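Farnesyl diphosphate phosphatase YisP (Bacillus subtilis subsp. subtilis, PDB 3WE9) hydrolyses farnesyl diphosphate to farnesol and diphosphate, a reaction tied to biofilm formation. Local coordinates at residues 211-216 with 247-252. Residues are numbered along the deposited sequence; the frame is centred on the assembly and turned at random.
Sequences EAEAYL and KIRAKQ
An interhelical salt bridge at the surface of the all-helical squalene/phytoene synthase fold, between Glu-213 of helix 199-221 and Arg-249 near the end of helix 228-250, illustrates how two long side chains can join helices whose backbones stand well apart. The nearest CA atoms, those of Glu-213 and Arg-249, are 13.6 Å from each other, and the pair spans this gap by reaching from opposite directions. Arg-249 runs extended from CG to NE, while Glu-213 is stretched beyond CG (chi2 179°), which carries its carboxylate out to the guanidinium edge. There OE2 of Glu-213 sits in the fork between the two terminal nitrogens, 3.2 Å from NH1 of Arg-249 and almost in the guanidinium plane. NH1 approaches OE2 on its syn side but 31° out of the carboxylate plane, and the two flat groups are turned 47° against each other. NH2 of Arg-249 also reaches both oxygens, in weak bonds of 3.2 Å to OE2 and 3.3 Å to OE1 of Glu-213. The result is a forked, twisted pairing rather than two coplanar parallel bonds.

The guanidinium has further acidic partners: Glu-246, one turn earlier on its own helix, is the strongest and pairs with NH1, and Glu-206 of helix 199-221 takes NE. Arg-249 thus gathers three carboxylates, an arrangement that would be expected to offset their mutual repulsion. With an alanine at Glu-213, Arg-249 would probably lose all three bonds from NH1 and NH2 to this carboxylate, and with them the link between the two helices at this point. Just beyond, a Schellman motif with Gln-252 as its C-prime residue ends helix 228-250. The cluster as a whole is a surface network of salt bridges joining successive helices of the all-helical squalene/phytoene synthase fold.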
ATOM      1  N   GLU A 211      -0.893  13.535  -7.362  1.00 15.17           N
ATOM      2  CA  GLU A 211      -0.822  13.549  -5.903  1.00 16.18           C
ATOM      3  C   GLU A 211      -0.045  12.335  -5.388  1.00 15.68           C
ATOM      4  O   GLU A 211       0.828  12.459  -4.530  1.00 16.23           O
ATOM      5  CB  GLU A 211      -2.237  13.528  -5.316  1.00 21.40           C
ATOM      6  CG  GLU A 211      -3.002  14.828  -5.513  1.00 27.43           C
ATOM      7  CD  GLU A 211      -2.719  15.840  -4.411  1.00 32.03           C
ATOM      8  OE1 GLU A 211      -1.627  15.778  -3.806  1.00 32.77           O
ATOM      9  OE2 GLU A 211      -3.591  16.699  -4.150  1.00 33.58           O
ATOM     10  N   ALA A 212      -0.372  11.155  -5.906  1.00 14.20           N
ATOM     11  CA  ALA A 212       0.308   9.941  -5.478  1.00 16.32           C
ATOM     12  C   ALA A 212       1.818  10.085  -5.663  1.00 17.15           C
ATOM     13  O   ALA A 212       2.597   9.743  -4.779  1.00 17.73           O
ATOM     14  CB  ALA A 212      -0.209   8.740  -6.273  1.00 14.74           C
ATOM     15  N   GLU A 213       2.225  10.606  -6.812  1.00 17.29           N
ATOM     16  CA  GLU A 213       3.640  10.777  -7.109  1.00 18.72           C
ATOM     17  C   GLU A 213       4.310  11.799  -6.189  1.00 18.34           C
ATOM     18  O   GLU A 213       5.491  11.672  -5.870  1.00 18.99           O
ATOM     19  CB  GLU A 213       3.798  11.154  -8.591  1.00 22.60           C
ATOM     20  CG  GLU A 213       3.188  10.078  -9.508  1.00 29.00           C
ATOM     21  CD  GLU A 213       3.293  10.386 -10.989  1.00 31.04           C
ATOM     22  OE1 GLU A 213       2.858  11.475 -11.406  1.00 37.27           O
ATOM     23  OE2 GLU A 213       3.802   9.528 -11.742  1.00 35.14           O
ATOM     24  N   ALA A 214       3.554  12.801  -5.754  1.00 18.10           N
ATOM     25  CA  ALA A 214       4.091  13.807  -4.844  1.00 19.15           C
ATOM     26  C   ALA A 214       4.422  13.115  -3.509  1.00 19.86           C
ATOM     27  O   ALA A 214       5.446  13.397  -2.889  1.00 18.17           O
ATOM     28  CB  ALA A 214       3.067  14.931  -4.627  1.00 19.00           C
ATOM     29  N   TYR A 215       3.548  12.211  -3.066  1.00 17.99           N
ATOM     30  CA  TYR A 215       3.797  11.492  -1.823  1.00 18.73           C
ATOM     31  C   TYR A 215       5.015  10.585  -1.984  1.00 19.59           C
ATOM     32  O   TYR A 215       5.853  10.505  -1.091  1.00 18.79           O
ATOM     33  CB  TYR A 215       2.575  10.659  -1.422  1.00 19.01           C
ATOM     34  CG  TYR A 215       1.438  11.474  -0.844  1.00 18.85           C
ATOM     35  CD1 TYR A 215       1.527  12.028   0.437  1.00 18.74           C
ATOM     36  CD2 TYR A 215       0.272  11.681  -1.569  1.00 16.05           C
ATOM     37  CE1 TYR A 215       0.470  12.765   0.978  1.00 18.16           C
ATOM     38  CE2 TYR A 215      -0.783  12.415  -1.044  1.00 18.54           C
ATOM     39  CZ  TYR A 215      -0.681  12.950   0.229  1.00 19.11           C
ATOM     40  OH  TYR A 215      -1.745  13.654   0.744  1.00 22.49           O
ATOM     41  N   LEU A 216       5.111   9.912  -3.130  1.00 18.31           N
ATOM     42  CA  LEU A 216       6.241   9.020  -3.400  1.00 18.94           C
ATOM     43  C   LEU A 216       7.564   9.787  -3.370  1.00 20.43           C
ATOM     44  O   LEU A 216       8.509   9.382  -2.697  1.00 19.23           O
ATOM     45  CB  LEU A 216       6.068   8.342  -4.766  1.00 18.01           C
ATOM     46  CG  LEU A 216       4.917   7.330  -4.915  1.00 16.21           C
ATOM     47  CD1 LEU A 216       4.769   6.930  -6.376  1.00 20.02           C
ATOM     48  CD2 LEU A 216       5.175   6.111  -4.043  1.00 17.28           C
ATOM     49  N   LYS A 247       3.112   1.648 -16.136  1.00 19.66           N
ATOM     50  CA  LYS A 247       2.522   0.548 -16.897  1.00 20.44           C
ATOM     51  C   LYS A 247       1.083   0.876 -17.271  1.00 20.49           C
ATOM     52  O   LYS A 247       0.639   0.628 -18.396  1.00 18.45           O
ATOM     53  CB  LYS A 247       2.553  -0.757 -16.088  1.00 19.97           C
ATOM     54  CG  LYS A 247       2.021  -1.965 -16.867  1.00 21.43           C
ATOM     55  CD  LYS A 247       2.160  -3.276 -16.101  1.00 23.54           C
ATOM     56  CE  LYS A 247       1.672  -4.452 -16.952  1.00 25.79           C
ATOM     57  NZ  LYS A 247       1.832  -5.765 -16.270  1.00 24.96           N
ATOM     58  N   ILE A 248       0.348   1.428 -16.312  1.00 18.79           N
ATOM     59  CA  ILE A 248      -1.042   1.798 -16.544  1.00 17.58           C
ATOM     60  C   ILE A 248      -1.104   2.803 -17.696  1.00 18.09           C
ATOM     61  O   ILE A 248      -1.950   2.692 -18.585  1.00 18.06           O
ATOM     62  CB  ILE A 248      -1.666   2.410 -15.260  1.00 17.46           C
ATOM     63  CG1 ILE A 248      -1.702   1.340 -14.157  1.00 15.92           C
ATOM     64  CG2 ILE A 248      -3.071   2.937 -15.556  1.00 15.23           C
ATOM     65  CD1 ILE A 248      -2.159   1.843 -12.790  1.00 15.48           C
ATOM     66  N   ARG A 249      -0.200   3.777 -17.684  1.00 17.51           N
ATOM     67  CA  ARG A 249      -0.164   4.778 -18.744  1.00 20.08           C
ATOM     68  C   ARG A 249       0.157   4.105 -20.077  1.00 21.25           C
ATOM     69  O   ARG A 249      -0.429   4.436 -21.107  1.00 21.38           O
ATOM     70  CB  ARG A 249       0.885   5.845 -18.433  1.00 21.61           C
ATOM     71  CG  ARG A 249       0.489   6.761 -17.288  1.00 22.01           C
ATOM     72  CD  ARG A 249       1.610   7.719 -16.906  1.00 23.64           C
ATOM     73  NE  ARG A 249       1.187   8.621 -15.839  1.00 20.17           N
ATOM     74  CZ  ARG A 249       1.867   8.828 -14.718  1.00 22.98           C
ATOM     75  NH1 ARG A 249       3.020   8.199 -14.509  1.00 21.85           N
ATOM     76  NH2 ARG A 249       1.389   9.655 -13.803  1.00 22.35           N
ATOM     77  N   ALA A 250       1.086   3.154 -20.037  1.00 21.94           N
ATOM     78  CA  ALA A 250       1.509   2.411 -21.220  1.00 25.38           C
ATOM     79  C   ALA A 250       0.375   1.560 -21.777  1.00 25.35           C
ATOM     80  O   ALA A 250       0.324   1.270 -22.974  1.00 24.89           O
ATOM     81  CB  ALA A 250       2.707   1.518 -20.875  1.00 26.02           C
ATOM     82  N   LYS A 251      -0.535   1.155 -20.902  1.00 23.88           N
ATOM     83  CA  LYS A 251      -1.654   0.337 -21.329  1.00 25.20           C
ATOM     84  C   LYS A 251      -2.936   1.140 -21.474  1.00 22.65           C
ATOM     85  O   LYS A 251      -4.034   0.630 -21.255  1.00 22.47           O
ATOM     86  CB  LYS A 251      -1.860  -0.820 -20.361  1.00 27.97           C
ATOM     87  CG  LYS A 251      -0.643  -1.724 -20.210  1.00 33.25           C
ATOM     88  CD  LYS A 251      -0.288  -2.404 -21.516  1.00 36.38           C
ATOM     89  CE  LYS A 251       0.901  -3.337 -21.341  1.00 39.48           C
ATOM     90  NZ  LYS A 251       1.262  -3.989 -22.630  1.00 41.70           N
ATOM     91  N   GLN A 252      -2.771   2.412 -21.816  1.00 21.05           N
ATOM     92  CA  GLN A 252      -3.889   3.304 -22.081  1.00 20.31           C
ATOM     93  C   GLN A 252      -4.932   3.492 -20.981  1.00 17.68           C
ATOM     94  O   GLN A 252      -6.115   3.651 -21.274  1.00 18.46           O
ATOM     95  CB  GLN A 252      -4.585   2.842 -23.364  1.00 22.06           C
ATOM     96  CG  GLN A 252      -3.609   2.470 -24.482  1.00 24.69           C
ATOM     97  CD  GLN A 252      -2.541   3.526 -24.707  1.00 29.11           C
ATOM     98  OE1 GLN A 252      -1.381   3.359 -24.312  1.00 30.27           O
ATOM     99  NE2 GLN A 252      -2.929   4.626 -25.340  1.00 29.90           N
TER